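PDB 3JS6: ParM protein from Staphylococcus aureus, which forms actin-like filaments that probably drive the segregation of plasmid DNA to daughter cells. Local coordinates for residues Val16-Ile20 and Gln323-Val327; Ala104-Glu110 and Ile145-Lys150. One frame throughout, in Å; residues are numbered along the deposited sequence.

Contact 1: residues Val16-Ile20 and Gln323-Val327; sequences VKGKI and QFSNV
K17 and F324 lie with CA atoms 6.7 Å apart, as do G18 and V327, where one face of strand 15-20 receives the loop before helix 325-342 and that helix's first turn. The two segments meet by van der Waals contact, with no polar bond between them, and K17 and V327 contribute most. K17 turns its CB toward the helix and then bends at chi2 and chi3 (72° and 60°), which lays its methylenes beside the backbone turn: CG comes 3.5 Å from Q323 O and 4.0 Å from F324 CE2, approaching the ring obliquely. The folded chain carries NZ back to its own strand, where it bonds to F15 O and makes a weak, long ion pair with D10. V327 fits its two methyls between the lysines. CG2 rests 3.8 Å from K17 CB and near K17 O, while CG1 presses on K19 CB at 3.2 Å, tighter than normal carbon contact. Beyond that pinch K19 extends past the valine, CG anti to its backbone N, and turns only at its last torsion; NZ forms a salt bridge with E331 one helical turn farther on and a hydrogen bond to N21 O. The F324 ring also makes a cation-pi contact with K24 and touches V26 on strand 23-33. The strand is flanked by strands 4-11 and 23-33 in the N-terminal actin-like sheet, with the C-terminal helix on one face and helix 90-104 on the other, where V16 and I20 pack.

Contact 2: residues Ala104-Glu110 and Ile145-Lys150; sequences AREVPEE and IDGIAK
K150 reaches across to the loop 104-110 and buries its ammonium among backbone carbonyls. NZ donates to V107 O at 2.7 Å, in the carbonyl plane with a C=O...N angle of 155°, and to E109 O at 2.8 Å from well above that carbonyl's plane. P108 O is also close to K150 NZ, at 2.9 Å, but badly angled. Two carbonyls grip the amine and probably help to offset its charge; the E109 and E110 carboxylates lie too far off to pair with it, and E109 OE1 bonds Y5 OH instead. A bend at chi2 (-60°) brings the chain round to these carbonyls, with CB against A104 CB. K150 CA makes a CH...O contact with E110 O. At the other end R105 NH2 gives a nearly straight salt-bridge bond to D146 OD1, 3.0 Å long; OD1 lies in the guanidinium plane, while NH2 meets it on the anti side of the carboxylate, 28° out of the carboxylate plane. I145 CG2 lies over one guanidinium face, toward its rim, 3.5 Å from R105 NH2. S52 OG ties the pair together, bonding both R105 NH1 and D146 OD1, while D146 OD2 takes E53 N. The aspartate sits in a type I' turn closed by mutual I145-I148 backbone bonds. The contact joins the loop between helix 90-104 and strand 111-120 to the hairpin of strands 141-145 and 148-161, with strand 52-56 beyond D146.

Contacts 1 and 2 lie about 20 Å apart, centre to centre, in the N-terminal part of an actin-like fold, and both reach the same mixed sheet. I20 links them directly: its CD1 packs 3.7 Å from V107 CG2, and its CG2 lies 3.8 Å from E106 CB. Contact 1 is buried, about 6 Å from the centre of the chain, whereas contact 2 lies about 23 Å out, partly exposed. Contact 1 brings the C-terminal helix back to a strand near the N-terminus across 302 residues; contact 2 bridges only 34 within that span. D10, weakly paired with K17 in contact 1, precedes the turn between strands 4-11 and 15-20, in actin-like folds a phosphate-binding loop, probably empty in this apo structure.

Contact 1: residues Val16-Ile20 and Gln323-Val327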
loop_
_atom_site.group_PDB
_atom_site.type_symbol
_atom_site.label_atom_id
_atom_site.label_comp_id
_atom_site.label_asym_id
_atom_site.label_seq_id
_atom_site.Cartn_x
_atom_site.Cartn_y
_atom_site.Cartn_z
ATOM N N VAL A 16 -3.033 -2.588 4.625
ATOM C CA VAL A 16 -3.940 -1.832 3.763
ATOM C C VAL A 16 -3.747 -0.377 4.166
ATOM O O VAL A 16 -3.788 -0.059 5.360
ATOM C CB VAL A 16 -5.414 -2.218 4.005
ATOM C CG1 VAL A 16 -6.328 -1.274 3.243
ATOM C CG2 VAL A 16 -5.655 -3.650 3.558
ATOM N N LYS A 17 -3.513 0.497 3.195
ATOM C CA LYS A 17 -3.335 1.921 3.484
ATOM C C LYS A 17 -4.551 2.633 2.875
ATOM O O LYS A 17 -4.994 2.272 1.793
ATOM C CB LYS A 17 -2.061 2.474 2.817
ATOM C CG LYS A 17 -0.747 2.210 3.590
ATOM C CD LYS A 17 -0.313 0.768 3.529
ATOM C CE LYS A 17 -0.067 0.299 2.106
ATOM N NZ LYS A 17 0.541 -1.081 2.104
ATOM N N GLY A 18 -5.063 3.637 3.575
ATOM C CA GLY A 18 -6.202 4.383 3.088
ATOM C C GLY A 18 -6.088 5.870 3.377
ATOM O O GLY A 18 -5.489 6.286 4.366
ATOM N N LYS A 19 -6.664 6.697 2.511
ATOM C CA LYS A 19 -6.612 8.134 2.770
ATOM C C LYS A 19 -7.843 8.813 2.183
ATOM O O LYS A 19 -8.276 8.477 1.083
ATOM C CB LYS A 19 -5.330 8.733 2.169
ATOM C CG LYS A 19 -5.110 10.222 2.437
ATOM C CD LYS A 19 -3.760 10.694 1.900
ATOM C CE LYS A 19 -3.484 12.148 2.309
ATOM N NZ LYS A 19 -4.313 13.116 1.534
ATOM N N ILE A 20 -8.427 9.730 2.944
ATOM C CA ILE A 20 -9.560 10.508 2.467
ATOM C C ILE A 20 -9.363 11.877 3.099
ATOM O O ILE A 20 -9.178 11.986 4.304
ATOM C CB ILE A 20 -10.950 9.872 2.841
ATOM C CG1 ILE A 20 -12.076 10.759 2.273
ATOM C CG2 ILE A 20 -11.086 9.675 4.340
ATOM C CD1 ILE A 20 -13.445 10.097 2.233
ATOM N N GLN A 323 5.275 4.576 3.355
ATOM C CA GLN A 323 4.133 3.669 3.408
ATOM C C GLN A 323 2.916 4.272 2.699
ATOM O O GLN A 323 2.114 3.546 2.114
ATOM C CB GLN A 323 3.778 3.333 4.866
ATOM C CG GLN A 323 3.531 4.567 5.727
ATOM C CD GLN A 323 3.526 4.284 7.226
ATOM O OE1 GLN A 323 3.532 5.218 8.041
ATOM N NE2 GLN A 323 3.509 3.002 7.596
ATOM N N PHE A 324 2.782 5.591 2.741
ATOM C CA PHE A 324 1.650 6.246 2.085
ATOM C C PHE A 324 1.894 6.788 0.652
ATOM O O PHE A 324 0.999 7.407 0.044
ATOM C CB PHE A 324 1.131 7.350 3.002
ATOM C CG PHE A 324 0.495 6.824 4.275
ATOM C CD1 PHE A 324 1.173 6.882 5.494
ATOM C CD2 PHE A 324 -0.761 6.235 4.233
ATOM C CE1 PHE A 324 0.597 6.351 6.669
ATOM C CE2 PHE A 324 -1.351 5.698 5.399
ATOM C CZ PHE A 324 -0.666 5.758 6.617
ATOM N N SER A 325 3.086 6.553 0.114
ATOM C CA SER A 325 3.424 7.027 -1.235
ATOM C C SER A 325 2.434 6.602 -2.307
ATOM O O SER A 325 2.006 7.433 -3.109
ATOM C CB SER A 325 4.824 6.555 -1.660
ATOM O OG SER A 325 5.820 7.475 -1.255
ATOM N N ASN A 326 2.095 5.313 -2.347
ATOM C CA ASN A 326 1.141 4.822 -3.348
ATOM C C ASN A 326 -0.193 5.560 -3.218
ATOM O O ASN A 326 -0.721 6.086 -4.200
ATOM C CB ASN A 326 0.889 3.315 -3.179
ATOM C CG ASN A 326 1.983 2.443 -3.828
ATOM O OD1 ASN A 326 2.136 1.267 -3.495
ATOM N ND2 ASN A 326 2.719 3.015 -4.755
ATOM N N VAL A 327 -0.733 5.605 -1.998
ATOM C CA VAL A 327 -2.007 6.271 -1.782
ATOM C C VAL A 327 -1.984 7.755 -2.163
ATOM O O VAL A 327 -2.953 8.254 -2.725
ATOM C CB VAL A 327 -2.452 6.080 -0.317
ATOM C CG1 VAL A 327 -3.481 7.103 0.061
ATOM C CG2 VAL A 327 -3.040 4.686 -0.158
#

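Contact 2: residues Ala104-Glu110 and Ile145-Lys150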
loop_
_atom_site.group_PDB
_atom_site.type_symbol
_atom_site.label_atom_id
_atom_site.label_comp_id
_atom_site.label_asym_id
_atom_site.label_seq_id
_atom_site.Cartn_x
_atom_site.Cartn_y
_atom_site.Cartn_z
ATOM N N ALA A 104 -15.258 6.064 4.797
ATOM C CA ALA A 104 -16.589 6.680 4.804
ATOM C C ALA A 104 -16.913 7.276 6.167
ATOM O O ALA A 104 -17.545 8.333 6.264
ATOM C CB ALA A 104 -17.686 5.643 4.397
ATOM N N ARG A 105 -16.460 6.615 7.226
ATOM C CA ARG A 105 -16.733 7.094 8.564
ATOM C C ARG A 105 -16.087 8.465 8.814
ATOM O O ARG A 105 -16.486 9.183 9.722
ATOM C CB ARG A 105 -16.232 6.087 9.606
ATOM C CG ARG A 105 -16.815 6.313 11.008
ATOM C CD ARG A 105 -15.740 6.823 11.955
ATOM N NE ARG A 105 -14.638 5.868 12.081
ATOM C CZ ARG A 105 -14.660 4.798 12.870
ATOM N NH1 ARG A 105 -13.612 3.983 12.910
ATOM N NH2 ARG A 105 -15.717 4.555 13.640
ATOM N N GLU A 106 -15.080 8.813 8.021
ATOM C CA GLU A 106 -14.415 10.110 8.182
ATOM C C GLU A 106 -15.197 11.251 7.531
ATOM O O GLU A 106 -14.782 12.398 7.601
ATOM C CB GLU A 106 -12.992 10.058 7.621
ATOM C CG GLU A 106 -12.052 9.119 8.402
ATOM C CD GLU A 106 -12.002 9.445 9.894
ATOM O OE1 GLU A 106 -12.144 10.633 10.273
ATOM O OE2 GLU A 106 -11.805 8.520 10.698
ATOM N N VAL A 107 -16.323 10.939 6.895
ATOM C CA VAL A 107 -17.151 11.977 6.256
ATOM C C VAL A 107 -18.361 12.113 7.166
ATOM O O VAL A 107 -19.091 11.154 7.361
ATOM C CB VAL A 107 -17.659 11.562 4.858
ATOM C CG1 VAL A 107 -18.638 12.629 4.344
ATOM C CG2 VAL A 107 -16.479 11.381 3.867
ATOM N N PRO A 108 -18.620 13.323 7.693
ATOM C CA PRO A 108 -19.742 13.588 8.602
ATOM C C PRO A 108 -21.145 13.263 8.095
ATOM O O PRO A 108 -21.946 12.718 8.833
ATOM C CB PRO A 108 -19.589 15.084 8.923
ATOM C CG PRO A 108 -18.153 15.397 8.565
ATOM C CD PRO A 108 -17.955 14.583 7.314
ATOM N N GLU A 109 -21.446 13.635 6.851
ATOM C CA GLU A 109 -22.769 13.384 6.268
ATOM C C GLU A 109 -23.086 11.915 6.122
ATOM O O GLU A 109 -22.182 11.077 6.019
ATOM C CB GLU A 109 -22.905 13.994 4.862
ATOM C CG GLU A 109 -22.338 15.361 4.689
ATOM C CD GLU A 109 -20.922 15.331 4.167
ATOM O OE1 GLU A 109 -20.730 15.206 2.941
ATOM O OE2 GLU A 109 -19.999 15.434 4.987
ATOM N N GLU A 110 -24.384 11.627 6.079
ATOM C CA GLU A 110 -24.913 10.275 5.920
ATOM C C GLU A 110 -24.631 9.668 4.551
ATOM O O GLU A 110 -24.230 8.503 4.436
ATOM C CB GLU A 110 -26.427 10.268 6.105
ATOM C CG GLU A 110 -26.899 10.124 7.513
ATOM C CD GLU A 110 -27.994 9.086 7.617
ATOM O OE1 GLU A 110 -27.686 7.887 7.428
ATOM O OE2 GLU A 110 -29.157 9.468 7.871
ATOM N N ILE A 145 -20.567 1.582 10.595
ATOM C CA ILE A 145 -19.277 1.498 11.278
ATOM C C ILE A 145 -19.521 1.894 12.723
ATOM O O ILE A 145 -19.988 3.012 12.990
ATOM C CB ILE A 145 -18.217 2.459 10.668
ATOM C CG1 ILE A 145 -18.077 2.211 9.168
ATOM C CG2 ILE A 145 -16.844 2.198 11.332
ATOM C CD1 ILE A 145 -18.993 3.068 8.292
ATOM N N ASP A 146 -19.241 0.973 13.639
ATOM C CA ASP A 146 -19.465 1.219 15.059
ATOM C C ASP A 146 -20.859 1.831 15.278
ATOM O O ASP A 146 -21.019 2.836 15.983
ATOM C CB ASP A 146 -18.360 2.145 15.589
ATOM C CG ASP A 146 -16.996 1.475 15.579
ATOM O OD1 ASP A 146 -15.980 2.182 15.412
ATOM O OD2 ASP A 146 -16.941 0.233 15.743
ATOM N N GLY A 147 -21.862 1.220 14.645
ATOM C CA GLY A 147 -23.239 1.679 14.765
ATOM C C GLY A 147 -23.677 2.877 13.922
ATOM O O GLY A 147 -24.849 3.210 13.911
ATOM N N ILE A 148 -22.763 3.524 13.210
ATOM C CA ILE A 148 -23.120 4.689 12.402
ATOM C C ILE A 148 -23.297 4.315 10.924
ATOM O O ILE A 148 -22.344 3.928 10.260
ATOM C CB ILE A 148 -22.033 5.791 12.508
ATOM C CG1 ILE A 148 -21.795 6.173 13.975
ATOM C CG2 ILE A 148 -22.436 7.002 11.690
ATOM C CD1 ILE A 148 -23.017 6.774 14.675
ATOM N N ALA A 149 -24.518 4.456 10.410
ATOM C CA ALA A 149 -24.832 4.114 9.023
ATOM C C ALA A 149 -24.340 5.132 8.002
ATOM O O ALA A 149 -24.591 6.329 8.133
ATOM C CB ALA A 149 -26.363 3.928 8.857
ATOM N N LYS A 150 -23.622 4.651 6.996
ATOM C CA LYS A 150 -23.142 5.511 5.913
ATOM C C LYS A 150 -23.621 4.859 4.642
ATOM O O LYS A 150 -23.472 3.641 4.476
ATOM C CB LYS A 150 -21.610 5.583 5.862
ATOM C CG LYS A 150 -20.960 6.348 7.009
ATOM C CD LYS A 150 -21.427 7.785 7.069
ATOM C CE LYS A 150 -20.765 8.509 8.229
ATOM N NZ LYS A 150 -21.223 9.918 8.362
#